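Local atomic coordinates of DNA mismatch repair protein PMS1 (Saccharomyces cerevisiae, PDB entry 3H4L), a protein that acts in DNA mismatch repair and binds ATP through an N-terminal GHKL-type ATPase domain, here occupied by a non-hydrolysable ATP analogue with magnesium. Residues B[55-66]-B[141-151]; B[69-77]-B[127-136]. One frame throughout, in Å; residues are numbered along the deposited sequence.

Contact 1. Residues B[55-66]-B[141-151]; sequences ESIECSDNGDGI and RNKGTTVLVSQ. With ANP (phosphoaminophosphonic acid-adenylate ester), chain E.
Strands 56-61 and 144-150 run antiparallel, their axes 4.7 Å apart at 171°, with Ile57-Val149 and Cys59-Val147 as hydrogen-bonded pairs. They are central neighbours in the sheet of the GHKL (gyrase, Hsp90, histidine kinase, MutL) ATPase fold. Ile57, Cys59, Val147 and Val149 point to the face packed against helix 26-39; there Ile57 CG2 lies alongside Val149 CB at 3.6 Å. The other face carries Ser56, Glu58, Ser60, Thr146, Leu148 and Ser150. Leu148 CD1 packs on Glu58 CB, and Ser60 OG and Thr146 OG1 are hydrogen-bonded at 2.9 Å. With CG held between its backbone N and carbonyl carbon (chi1 65°), Asp61 turns its carboxylate toward the backbone of Thr145. The single N-H of Thr145 is shared, through bent bonds, between Asp61 OD1 and Asp61 O. Gly63 N meets OD1 from the opposite face of the carboxylate, closing an Asx turn, and Arg141 NH2 reaches Asp61 O at 2.8 Å. Asp61 OD2, bonded as well to Ser37, accepts a hydrogen bond from adenine N6 at 3.1 Å (161° at the hydrogen), consistent with the aspartate reading the base's amino group, as in other GHKL ATPases. Ile66 CG1 touches adenine N3. Thr145 OG1 is hydrogen-bonded to Thr115 OG1 of strand 110-116. One water bridges the two segments: it donates to Asp61 OD1 at 2.7 Å and accepts from Gly65 N and Thr145 OG1.

Contact 2. Residues B[69-77]-B[127-136]; sequences SNYEFLALK and YDMVGHITSK. With ANP (phosphoaminophosphonic acid-adenylate ester), chain E.
The ring of Tyr127 has the methyl of Ala75 over one face, CB lying 4.3 Å from Tyr127 CD2, while the carbonyl O of Tyr71 sits at its edge, in the ring plane. Tyr127 OH donates to that Tyr71 O over 3.1 Å, and the 123° angle at the oxygen, within the carbonyl plane, places the hydroxyl on a lone pair. The Tyr71 ring meets Lys136 at its edge, where the extended lysine chain crosses it at about a right angle and brings CE 4.1 Å from Tyr71 CE1. Ile133 CD1 approaches the same carbonyl, 3.6 Å from Tyr71 O. Leu74, with CG anti to its backbone N (chi1 -161°), sets CD1 3.1 Å from the ribose O4' of the nucleotide, while its CB touches Tyr127 OH. Further along, Leu76 CD2 packs on the backbone of Val130 and Gly131, the end of a type I turn that starts at Asp128. A water accepts from Ala75 N at 2.8 Å and donates to Gly131 O, bridging the two segments. The contact thus joins the nucleotide-side loop 69-77 to the sheet edge: Tyr71 OH bonds Asp123 of strand 121-127, Ala75 and Tyr127 both touch Cys106 of helix 101-107, and Val130 touches His15 of helix 11-22.

The centres of the two contacts lie about 15 Å apart, on the same side of the chain's centre and within the GHKL-type ATPase region. Along the chain the order is 55-66, 69-77, 127-136, 141-151, so contact 1 brackets contact 2. Both reach the eight-stranded sheet: contact 1 joins two inner strands, whereas contact 2 involves an outermost strand, 133-140, and the end of its neighbour 121-127; strand 133-140 is followed, after a short loop, by strand 144-150. They meet where Ile66 CD1 packs 3.5 Å from Leu74 CD2. Both also touch the same nucleotide, contact 1 at the adenine and contact 2 at the ribose, so sheet and loop together form adjoining parts of the ATP pocket.

Contact 1. Residues B[55-66]-B[141-151]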
loop_
_atom_site.group_PDB
_atom_site.type_symbol
_atom_site.label_atom_id
_atom_site.label_comp_id
_atom_site.label_asym_id
_atom_site.label_seq_id
_atom_site.Cartn_x
_atom_site.Cartn_y
_atom_site.Cartn_z
ATOM N N GLU B 55 -12.580 -1.824 7.526
ATOM C CA GLU B 55 -13.697 -1.017 7.053
ATOM C C GLU B 55 -14.383 -1.679 5.863
ATOM O O GLU B 55 -15.604 -1.832 5.839
ATOM C CB GLU B 55 -13.190 0.377 6.658
ATOM C CG GLU B 55 -14.229 1.312 6.062
ATOM C CD GLU B 55 -15.323 1.699 7.041
ATOM O OE1 GLU B 55 -15.210 1.360 8.246
ATOM O OE2 GLU B 55 -16.297 2.357 6.606
ATOM N N SER B 56 -13.601 -2.090 4.873
ATOM C CA SER B 56 -14.199 -2.717 3.702
ATOM C C SER B 56 -13.203 -3.198 2.658
ATOM O O SER B 56 -12.013 -2.870 2.698
ATOM C CB SER B 56 -15.149 -1.730 3.031
ATOM O OG SER B 56 -14.456 -0.537 2.694
ATOM N N ILE B 57 -13.712 -3.985 1.720
ATOM C CA ILE B 57 -12.898 -4.474 0.633
ATOM C C ILE B 57 -13.735 -4.359 -0.604
ATOM O O ILE B 57 -14.896 -4.744 -0.601
ATOM C CB ILE B 57 -12.456 -5.931 0.804
ATOM C CG1 ILE B 57 -11.865 -6.396 -0.528
ATOM C CG2 ILE B 57 -13.587 -6.788 1.279
ATOM C CD1 ILE B 57 -11.313 -7.779 -0.512
ATOM N N GLU B 58 -13.139 -3.846 -1.670
ATOM C CA GLU B 58 -13.856 -3.684 -2.916
ATOM C C GLU B 58 -13.139 -4.381 -4.068
ATOM O O GLU B 58 -11.934 -4.240 -4.253
ATOM C CB GLU B 58 -14.045 -2.190 -3.211
ATOM C CG GLU B 58 -14.581 -1.890 -4.616
ATOM C CD GLU B 58 -14.786 -0.401 -4.893
ATOM O OE1 GLU B 58 -14.801 -0.021 -6.084
ATOM O OE2 GLU B 58 -14.941 0.387 -3.934
ATOM N N CYS B 59 -13.888 -5.142 -4.850
ATOM C CA CYS B 59 -13.282 -5.826 -5.975
ATOM C C CYS B 59 -13.939 -5.362 -7.272
ATOM O O CYS B 59 -15.155 -5.522 -7.454
ATOM C CB CYS B 59 -13.421 -7.340 -5.816
ATOM S SG CYS B 59 -12.512 -8.257 -7.050
ATOM N N SER B 60 -13.128 -4.771 -8.154
ATOM C CA SER B 60 -13.606 -4.256 -9.435
ATOM C C SER B 60 -12.970 -4.942 -10.624
ATOM O O SER B 60 -11.745 -5.064 -10.700
ATOM C CB SER B 60 -13.339 -2.752 -9.560
ATOM O OG SER B 60 -14.385 -1.995 -8.990
ATOM N N ASP B 61 -13.805 -5.376 -11.559
ATOM C CA ASP B 61 -13.307 -6.037 -12.748
ATOM C C ASP B 61 -14.039 -5.522 -13.982
ATOM O O ASP B 61 -15.055 -4.828 -13.876
ATOM C CB ASP B 61 -13.503 -7.547 -12.630
ATOM C CG ASP B 61 -14.961 -7.944 -12.582
ATOM O OD1 ASP B 61 -15.731 -7.522 -13.474
ATOM O OD2 ASP B 61 -15.344 -8.693 -11.657
ATOM N N ASN B 62 -13.518 -5.867 -15.155
ATOM C CA ASN B 62 -14.139 -5.466 -16.405
ATOM C C ASN B 62 -14.709 -6.717 -17.083
ATOM O O ASN B 62 -14.724 -6.834 -18.309
ATOM C CB ASN B 62 -13.109 -4.768 -17.301
ATOM C CG ASN B 62 -11.867 -5.608 -17.534
ATOM O OD1 ASN B 62 -11.745 -6.720 -17.006
ATOM N ND2 ASN B 62 -10.931 -5.078 -18.327
ATOM N N GLY B 63 -15.186 -7.653 -16.270
ATOM C CA GLY B 63 -15.738 -8.882 -16.802
ATOM C C GLY B 63 -17.090 -8.720 -17.470
ATOM O O GLY B 63 -17.557 -7.612 -17.719
ATOM N N ASP B 64 -17.726 -9.854 -17.736
ATOM C CA ASP B 64 -19.023 -9.895 -18.396
ATOM C C ASP B 64 -20.172 -9.273 -17.619
ATOM O O ASP B 64 -21.228 -9.026 -18.192
ATOM C CB ASP B 64 -19.368 -11.344 -18.742
ATOM C CG ASP B 64 -18.322 -11.987 -19.632
ATOM O OD1 ASP B 64 -18.339 -13.225 -19.780
ATOM O OD2 ASP B 64 -17.483 -11.246 -20.188
ATOM N N GLY B 65 -19.982 -9.015 -16.327
ATOM C CA GLY B 65 -21.054 -8.417 -15.545
ATOM C C GLY B 65 -22.148 -9.410 -15.195
ATOM O O GLY B 65 -22.100 -10.558 -15.619
ATOM N N ILE B 66 -23.147 -8.971 -14.436
ATOM C CA ILE B 66 -24.233 -9.849 -14.009
ATOM C C ILE B 66 -25.527 -9.609 -14.782
ATOM O O ILE B 66 -25.972 -8.475 -14.912
ATOM C CB ILE B 66 -24.549 -9.639 -12.504
ATOM C CG1 ILE B 66 -23.278 -9.805 -11.672
ATOM C CG2 ILE B 66 -25.629 -10.620 -12.048
ATOM C CD1 ILE B 66 -23.399 -9.226 -10.269
ATOM N N ARG B 141 -21.415 2.801 -15.406
ATOM C CA ARG B 141 -20.081 2.247 -15.223
ATOM C C ARG B 141 -19.708 1.428 -16.440
ATOM O O ARG B 141 -20.582 0.891 -17.118
ATOM C CB ARG B 141 -19.979 1.391 -13.952
ATOM C CG ARG B 141 -20.725 0.074 -13.938
ATOM C CD ARG B 141 -19.967 -0.911 -13.036
ATOM N NE ARG B 141 -18.895 -1.595 -13.765
ATOM C CZ ARG B 141 -17.774 -2.069 -13.224
ATOM N NH1 ARG B 141 -17.542 -1.938 -11.929
ATOM N NH2 ARG B 141 -16.885 -2.691 -13.985
ATOM N N ASN B 142 -18.411 1.363 -16.735
ATOM C CA ASN B 142 -17.949 0.597 -17.883
ATOM C C ASN B 142 -18.294 -0.870 -17.648
ATOM O O ASN B 142 -18.733 -1.249 -16.550
ATOM C CB ASN B 142 -16.437 0.760 -18.066
ATOM C CG ASN B 142 -16.009 2.217 -18.132
ATOM O OD1 ASN B 142 -16.713 3.057 -18.696
ATOM N ND2 ASN B 142 -14.842 2.520 -17.565
ATOM N N LYS B 143 -18.098 -1.695 -18.673
ATOM C CA LYS B 143 -18.402 -3.119 -18.570
ATOM C C LYS B 143 -17.737 -3.710 -17.331
ATOM O O LYS B 143 -16.619 -3.342 -16.982
ATOM C CB LYS B 143 -17.906 -3.858 -19.815
ATOM C CG LYS B 143 -18.429 -5.289 -19.944
ATOM C CD LYS B 143 -17.711 -6.053 -21.055
ATOM C CE LYS B 143 -16.215 -6.178 -20.760
ATOM N NZ LYS B 143 -15.474 -7.013 -21.752
ATOM N N GLY B 144 -18.428 -4.620 -16.656
ATOM C CA GLY B 144 -17.834 -5.222 -15.478
ATOM C C GLY B 144 -18.692 -5.186 -14.233
ATOM O O GLY B 144 -19.882 -4.849 -14.273
ATOM N N THR B 145 -18.077 -5.527 -13.110
ATOM C CA THR B 145 -18.790 -5.559 -11.851
ATOM C C THR B 145 -17.903 -5.085 -10.713
ATOM O O THR B 145 -16.677 -5.248 -10.752
ATOM C CB THR B 145 -19.263 -6.991 -11.561
ATOM O OG1 THR B 145 -20.066 -7.448 -12.656
ATOM C CG2 THR B 145 -20.073 -7.052 -10.277
ATOM N N THR B 146 -18.536 -4.485 -9.708
ATOM C CA THR B 146 -17.848 -4.000 -8.518
ATOM C C THR B 146 -18.564 -4.587 -7.301
ATOM O O THR B 146 -19.751 -4.325 -7.080
ATOM C CB THR B 146 -17.903 -2.457 -8.404
ATOM O OG1 THR B 146 -17.222 -1.858 -9.506
ATOM C CG2 THR B 146 -17.237 -2.001 -7.129
ATOM N N VAL B 147 -17.858 -5.396 -6.521
ATOM C CA VAL B 147 -18.452 -5.980 -5.323
ATOM C C VAL B 147 -17.802 -5.329 -4.097
ATOM O O VAL B 147 -16.565 -5.262 -3.973
ATOM C CB VAL B 147 -18.251 -7.514 -5.271
ATOM C CG1 VAL B 147 -19.032 -8.111 -4.099
ATOM C CG2 VAL B 147 -18.717 -8.141 -6.571
ATOM N N LEU B 148 -18.637 -4.832 -3.197
ATOM C CA LEU B 148 -18.131 -4.187 -2.002
ATOM C C LEU B 148 -18.598 -4.906 -0.743
ATOM O O LEU B 148 -19.799 -4.995 -0.480
ATOM C CB LEU B 148 -18.608 -2.734 -1.956
ATOM C CG LEU B 148 -18.113 -1.945 -0.742
ATOM C CD1 LEU B 148 -16.610 -1.717 -0.883
ATOM C CD2 LEU B 148 -18.852 -0.608 -0.629
ATOM N N VAL B 149 -17.646 -5.427 0.025
ATOM C CA VAL B 149 -17.946 -6.110 1.285
ATOM C C VAL B 149 -17.498 -5.151 2.381
ATOM O O VAL B 149 -16.320 -4.822 2.469
ATOM C CB VAL B 149 -17.145 -7.427 1.425
ATOM C CG1 VAL B 149 -17.261 -7.962 2.862
ATOM C CG2 VAL B 149 -17.645 -8.461 0.413
ATOM N N SER B 150 -18.427 -4.688 3.210
ATOM C CA SER B 150 -18.062 -3.757 4.267
ATOM C C SER B 150 -18.569 -4.242 5.607
ATOM O O SER B 150 -19.491 -5.057 5.664
ATOM C CB SER B 150 -18.653 -2.383 3.982
ATOM O OG SER B 150 -20.025 -2.363 4.319
ATOM N N GLN B 151 -17.965 -3.736 6.679
ATOM C CA GLN B 151 -18.361 -4.118 8.029
ATOM C C GLN B 151 -18.334 -5.640 8.181
ATOM O O GLN B 151 -19.295 -6.267 8.662
ATOM C CB GLN B 151 -19.757 -3.566 8.332
ATOM C CG GLN B 151 -19.760 -2.070 8.625
ATOM C CD GLN B 151 -21.161 -1.482 8.767
ATOM O OE1 GLN B 151 -22.139 -2.210 8.962
ATOM N NE2 GLN B 151 -21.261 -0.154 8.680
HETATM P PG ANP E . -18.094 -20.806 -6.743
HETATM O O1G ANP E . -17.781 -19.559 -6.026
HETATM O O2G ANP E . -17.238 -21.024 -7.885
HETATM O O3G ANP E . -18.116 -22.044 -5.887
HETATM P PB ANP E . -20.222 -19.271 -7.884
HETATM O O1B ANP E . -21.386 -19.622 -8.746
HETATM O O2B ANP E . -19.237 -18.379 -8.467
HETATM N N3B ANP E . -19.596 -20.631 -7.313
HETATM P PA ANP E . -20.612 -17.177 -5.900
HETATM O O1A ANP E . -19.181 -16.969 -5.823
HETATM O O2A ANP E . -21.467 -16.975 -4.693
HETATM O O3A ANP E . -20.860 -18.593 -6.597
HETATM O "O5'" ANP E . -21.283 -16.087 -6.850
HETATM C "C5'" ANP E . -22.215 -16.571 -7.741
HETATM C "C4'" ANP E . -22.970 -15.845 -8.784
HETATM O "O4'" ANP E . -22.811 -14.422 -8.636
HETATM C "C3'" ANP E . -22.158 -16.291 -9.953
HETATM O "O3'" ANP E . -22.600 -17.580 -10.394
HETATM C "C2'" ANP E . -22.301 -15.138 -10.901
HETATM O "O2'" ANP E . -23.441 -15.395 -11.699
HETATM C "C1'" ANP E . -22.406 -13.936 -9.906
HETATM N N9 ANP E . -21.180 -13.130 -9.634
HETATM C C8 ANP E . -20.424 -12.963 -8.483
HETATM N N7 ANP E . -19.394 -12.175 -8.569
HETATM C C5 ANP E . -19.443 -11.767 -9.888
HETATM C C6 ANP E . -18.630 -10.895 -10.709
HETATM N N6 ANP E . -17.568 -10.269 -10.216
HETATM N N1 ANP E . -18.950 -10.679 -12.050
HETATM C C2 ANP E . -20.044 -11.304 -12.606
HETATM N N3 ANP E . -20.875 -12.142 -11.920
HETATM C C4 ANP E . -20.524 -12.346 -10.577
HETATM O O HOH W 1 -17.906 -8.904 -14.237
#

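Contact 2. Residues B[69-77]-B[127-136]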
loop_
_atom_site.group_PDB
_atom_site.type_symbol
_atom_site.label_atom_id
_atom_site.label_comp_id
_atom_site.label_asym_id
_atom_site.label_seq_id
_atom_site.Cartn_x
_atom_site.Cartn_y
_atom_site.Cartn_z
ATOM N N SER B 69 -31.433 -10.316 -14.936
ATOM C CA SER B 69 -32.440 -11.293 -14.542
ATOM C C SER B 69 -32.005 -12.067 -13.312
ATOM O O SER B 69 -32.840 -12.667 -12.638
ATOM C CB SER B 69 -32.724 -12.269 -15.683
ATOM O OG SER B 69 -31.572 -13.020 -16.011
ATOM N N ASN B 70 -30.704 -12.038 -13.021
ATOM C CA ASN B 70 -30.149 -12.750 -11.872
ATOM C C ASN B 70 -30.109 -11.915 -10.597
ATOM O O ASN B 70 -29.977 -12.461 -9.505
ATOM C CB ASN B 70 -28.735 -13.267 -12.194
ATOM C CG ASN B 70 -28.748 -14.510 -13.085
ATOM O OD1 ASN B 70 -27.702 -15.067 -13.419
ATOM N ND2 ASN B 70 -29.939 -14.949 -13.466
ATOM N N TYR B 71 -30.216 -10.596 -10.735
ATOM C CA TYR B 71 -30.194 -9.687 -9.587
ATOM C C TYR B 71 -30.937 -10.240 -8.382
ATOM O O TYR B 71 -30.386 -10.376 -7.295
ATOM C CB TYR B 71 -30.853 -8.347 -9.940
ATOM C CG TYR B 71 -30.069 -7.414 -10.838
ATOM C CD1 TYR B 71 -30.632 -6.211 -11.275
ATOM C CD2 TYR B 71 -28.775 -7.726 -11.264
ATOM C CE1 TYR B 71 -29.932 -5.347 -12.115
ATOM C CE2 TYR B 71 -28.068 -6.867 -12.106
ATOM C CZ TYR B 71 -28.657 -5.682 -12.527
ATOM O OH TYR B 71 -27.987 -4.839 -13.384
ATOM N N GLU B 72 -32.203 -10.555 -8.595
ATOM C CA GLU B 72 -33.082 -11.035 -7.544
ATOM C C GLU B 72 -32.720 -12.350 -6.875
ATOM O O GLU B 72 -33.089 -12.575 -5.723
ATOM C CB GLU B 72 -34.502 -11.140 -8.097
ATOM C CG GLU B 72 -35.594 -10.796 -7.102
ATOM C CD GLU B 72 -36.953 -10.682 -7.772
ATOM O OE1 GLU B 72 -37.592 -11.732 -8.019
ATOM O OE2 GLU B 72 -37.364 -9.537 -8.071
ATOM N N PHE B 73 -32.011 -13.218 -7.589
ATOM C CA PHE B 73 -31.651 -14.521 -7.043
ATOM C C PHE B 73 -30.148 -14.740 -6.906
ATOM O O PHE B 73 -29.695 -15.853 -6.661
ATOM C CB PHE B 73 -32.242 -15.621 -7.923
ATOM C CG PHE B 73 -33.651 -15.354 -8.346
ATOM C CD1 PHE B 73 -33.916 -14.565 -9.466
ATOM C CD2 PHE B 73 -34.719 -15.856 -7.613
ATOM C CE1 PHE B 73 -35.237 -14.279 -9.847
ATOM C CE2 PHE B 73 -36.039 -15.578 -7.982
ATOM C CZ PHE B 73 -36.297 -14.788 -9.101
ATOM N N LEU B 74 -29.377 -13.674 -7.041
ATOM C CA LEU B 74 -27.938 -13.805 -6.958
ATOM C C LEU B 74 -27.405 -14.258 -5.596
ATOM O O LEU B 74 -26.581 -15.162 -5.530
ATOM C CB LEU B 74 -27.279 -12.486 -7.357
ATOM C CG LEU B 74 -25.813 -12.644 -7.752
ATOM C CD1 LEU B 74 -25.737 -13.582 -8.940
ATOM C CD2 LEU B 74 -25.206 -11.292 -8.095
ATOM N N ALA B 75 -27.880 -13.653 -4.515
ATOM C CA ALA B 75 -27.391 -14.008 -3.183
ATOM C C ALA B 75 -28.353 -14.764 -2.256
ATOM O O ALA B 75 -28.127 -14.827 -1.051
ATOM C CB ALA B 75 -26.885 -12.751 -2.478
ATOM N N LEU B 76 -29.414 -15.339 -2.802
ATOM C CA LEU B 76 -30.349 -16.087 -1.977
ATOM C C LEU B 76 -29.792 -17.474 -1.697
ATOM O O LEU B 76 -29.045 -18.025 -2.513
ATOM C CB LEU B 76 -31.694 -16.249 -2.693
ATOM C CG LEU B 76 -32.562 -15.014 -2.959
ATOM C CD1 LEU B 76 -33.768 -15.426 -3.782
ATOM C CD2 LEU B 76 -33.005 -14.385 -1.650
ATOM N N LYS B 77 -30.148 -18.035 -0.540
ATOM C CA LYS B 77 -29.733 -19.391 -0.203
ATOM C C LYS B 77 -30.757 -20.348 -0.807
ATOM O O LYS B 77 -31.958 -20.078 -0.789
ATOM C CB LYS B 77 -29.660 -19.589 1.310
ATOM C CG LYS B 77 -28.246 -19.454 1.856
ATOM C CD LYS B 77 -28.146 -19.753 3.337
ATOM C CE LYS B 77 -26.697 -19.681 3.761
ATOM N NZ LYS B 77 -26.540 -19.639 5.225
ATOM N N TYR B 127 -27.924 -5.655 -0.940
ATOM C CA TYR B 127 -28.588 -6.869 -0.476
ATOM C C TYR B 127 -28.564 -6.924 1.038
ATOM O O TYR B 127 -27.539 -6.619 1.656
ATOM C CB TYR B 127 -27.885 -8.119 -0.985
ATOM C CG TYR B 127 -27.868 -8.282 -2.474
ATOM C CD1 TYR B 127 -26.805 -7.806 -3.234
ATOM C CD2 TYR B 127 -28.885 -8.973 -3.115
ATOM C CE1 TYR B 127 -26.753 -8.028 -4.601
ATOM C CE2 TYR B 127 -28.845 -9.199 -4.470
ATOM C CZ TYR B 127 -27.780 -8.731 -5.212
ATOM O OH TYR B 127 -27.756 -8.980 -6.567
ATOM N N ASP B 128 -29.674 -7.327 1.647
ATOM C CA ASP B 128 -29.688 -7.426 3.086
ATOM C C ASP B 128 -29.040 -8.748 3.503
ATOM O O ASP B 128 -28.549 -9.515 2.670
ATOM C CB ASP B 128 -31.111 -7.315 3.637
ATOM C CG ASP B 128 -32.018 -8.420 3.153
ATOM O OD1 ASP B 128 -31.500 -9.462 2.702
ATOM O OD2 ASP B 128 -33.254 -8.250 3.240
ATOM N N MET B 129 -29.046 -8.993 4.803
ATOM C CA MET B 129 -28.447 -10.170 5.396
ATOM C C MET B 129 -28.936 -11.496 4.824
ATOM O O MET B 129 -28.238 -12.517 4.884
ATOM C CB MET B 129 -28.717 -10.139 6.899
ATOM C CG MET B 129 -28.102 -11.277 7.644
ATOM S SD MET B 129 -28.410 -11.149 9.399
ATOM C CE MET B 129 -28.127 -12.860 9.868
ATOM N N VAL B 130 -30.135 -11.467 4.254
ATOM C CA VAL B 130 -30.769 -12.669 3.733
ATOM C C VAL B 130 -30.847 -12.783 2.194
ATOM O O VAL B 130 -31.503 -13.680 1.657
ATOM C CB VAL B 130 -32.172 -12.798 4.436
ATOM C CG1 VAL B 130 -33.305 -12.636 3.445
ATOM C CG2 VAL B 130 -32.237 -14.104 5.234
ATOM N N GLY B 131 -30.167 -11.883 1.489
ATOM C CA GLY B 131 -30.148 -11.947 0.030
ATOM C C GLY B 131 -31.151 -11.104 -0.738
ATOM O O GLY B 131 -31.077 -11.008 -1.961
ATOM N N HIS B 132 -32.093 -10.503 -0.022
ATOM C CA HIS B 132 -33.114 -9.668 -0.630
ATOM C C HIS B 132 -32.559 -8.292 -0.968
ATOM O O HIS B 132 -31.746 -7.739 -0.231
ATOM C CB HIS B 132 -34.302 -9.536 0.324
ATOM C CG HIS B 132 -35.285 -8.480 -0.076
ATOM N ND1 HIS B 132 -35.933 -8.487 -1.292
ATOM C CD2 HIS B 132 -35.753 -7.399 0.593
ATOM C CE1 HIS B 132 -36.761 -7.460 -1.355
ATOM N NE2 HIS B 132 -36.669 -6.784 -0.223
ATOM N N ILE B 133 -33.013 -7.746 -2.086
ATOM C CA ILE B 133 -32.565 -6.445 -2.553
ATOM C C ILE B 133 -33.289 -5.310 -1.850
ATOM O O ILE B 133 -34.434 -5.015 -2.180
ATOM C CB ILE B 133 -32.806 -6.314 -4.059
ATOM C CG1 ILE B 133 -31.994 -7.380 -4.790
ATOM C CG2 ILE B 133 -32.443 -4.923 -4.527
ATOM C CD1 ILE B 133 -32.106 -7.328 -6.284
ATOM N N THR B 134 -32.625 -4.667 -0.892
ATOM C CA THR B 134 -33.242 -3.562 -0.164
ATOM C C THR B 134 -33.325 -2.283 -0.993
ATOM O O THR B 134 -34.097 -1.379 -0.662
ATOM C CB THR B 134 -32.490 -3.240 1.142
ATOM O OG1 THR B 134 -31.082 -3.249 0.896
ATOM C CG2 THR B 134 -32.833 -4.251 2.223
ATOM N N SER B 135 -32.540 -2.202 -2.065
ATOM C CA SER B 135 -32.569 -1.022 -2.922
ATOM C C SER B 135 -31.761 -1.181 -4.204
ATOM O O SER B 135 -30.599 -1.610 -4.185
ATOM C CB SER B 135 -32.053 0.201 -2.176
ATOM O OG SER B 135 -30.655 0.331 -2.335
ATOM N N LYS B 136 -32.397 -0.805 -5.311
ATOM C CA LYS B 136 -31.813 -0.869 -6.648
ATOM C C LYS B 136 -31.728 0.573 -7.153
ATOM O O LYS B 136 -32.750 1.239 -7.313
ATOM C CB LYS B 136 -32.729 -1.708 -7.531
ATOM C CG LYS B 136 -32.322 -1.864 -8.976
ATOM C CD LYS B 136 -33.357 -2.752 -9.650
ATOM C CE LYS B 136 -33.122 -2.912 -11.138
ATOM N NZ LYS B 136 -34.146 -3.831 -11.734
HETATM P PG ANP E . -18.094 -20.806 -6.743
HETATM O O1G ANP E . -17.781 -19.559 -6.026
HETATM O O2G ANP E . -17.238 -21.024 -7.885
HETATM O O3G ANP E . -18.116 -22.044 -5.887
HETATM P PB ANP E . -20.222 -19.271 -7.884
HETATM O O1B ANP E . -21.386 -19.622 -8.746
HETATM O O2B ANP E . -19.237 -18.379 -8.467
HETATM N N3B ANP E . -19.596 -20.631 -7.313
HETATM P PA ANP E . -20.612 -17.177 -5.900
HETATM O O1A ANP E . -19.181 -16.969 -5.823
HETATM O O2A ANP E . -21.467 -16.975 -4.693
HETATM O O3A ANP E . -20.860 -18.593 -6.597
HETATM O "O5'" ANP E . -21.283 -16.087 -6.850
HETATM C "C5'" ANP E . -22.215 -16.571 -7.741
HETATM C "C4'" ANP E . -22.970 -15.845 -8.784
HETATM O "O4'" ANP E . -22.811 -14.422 -8.636
HETATM C "C3'" ANP E . -22.158 -16.291 -9.953
HETATM O "O3'" ANP E . -22.600 -17.580 -10.394
HETATM C "C2'" ANP E . -22.301 -15.138 -10.901
HETATM O "O2'" ANP E . -23.441 -15.395 -11.699
HETATM C "C1'" ANP E . -22.406 -13.936 -9.906
HETATM N N9 ANP E . -21.180 -13.130 -9.634
HETATM C C8 ANP E . -20.424 -12.963 -8.483
HETATM N N7 ANP E . -19.394 -12.175 -8.569
HETATM C C5 ANP E . -19.443 -11.767 -9.888
HETATM C C6 ANP E . -18.630 -10.895 -10.709
HETATM N N6 ANP E . -17.568 -10.269 -10.216
HETATM N N1 ANP E . -18.950 -10.679 -12.050
HETATM C C2 ANP E . -20.044 -11.304 -12.606
HETATM N N3 ANP E . -20.875 -12.142 -11.920
HETATM C C4 ANP E . -20.524 -12.346 -10.577
HETATM O O HOH W 2 -30.199 -12.200 -4.003
#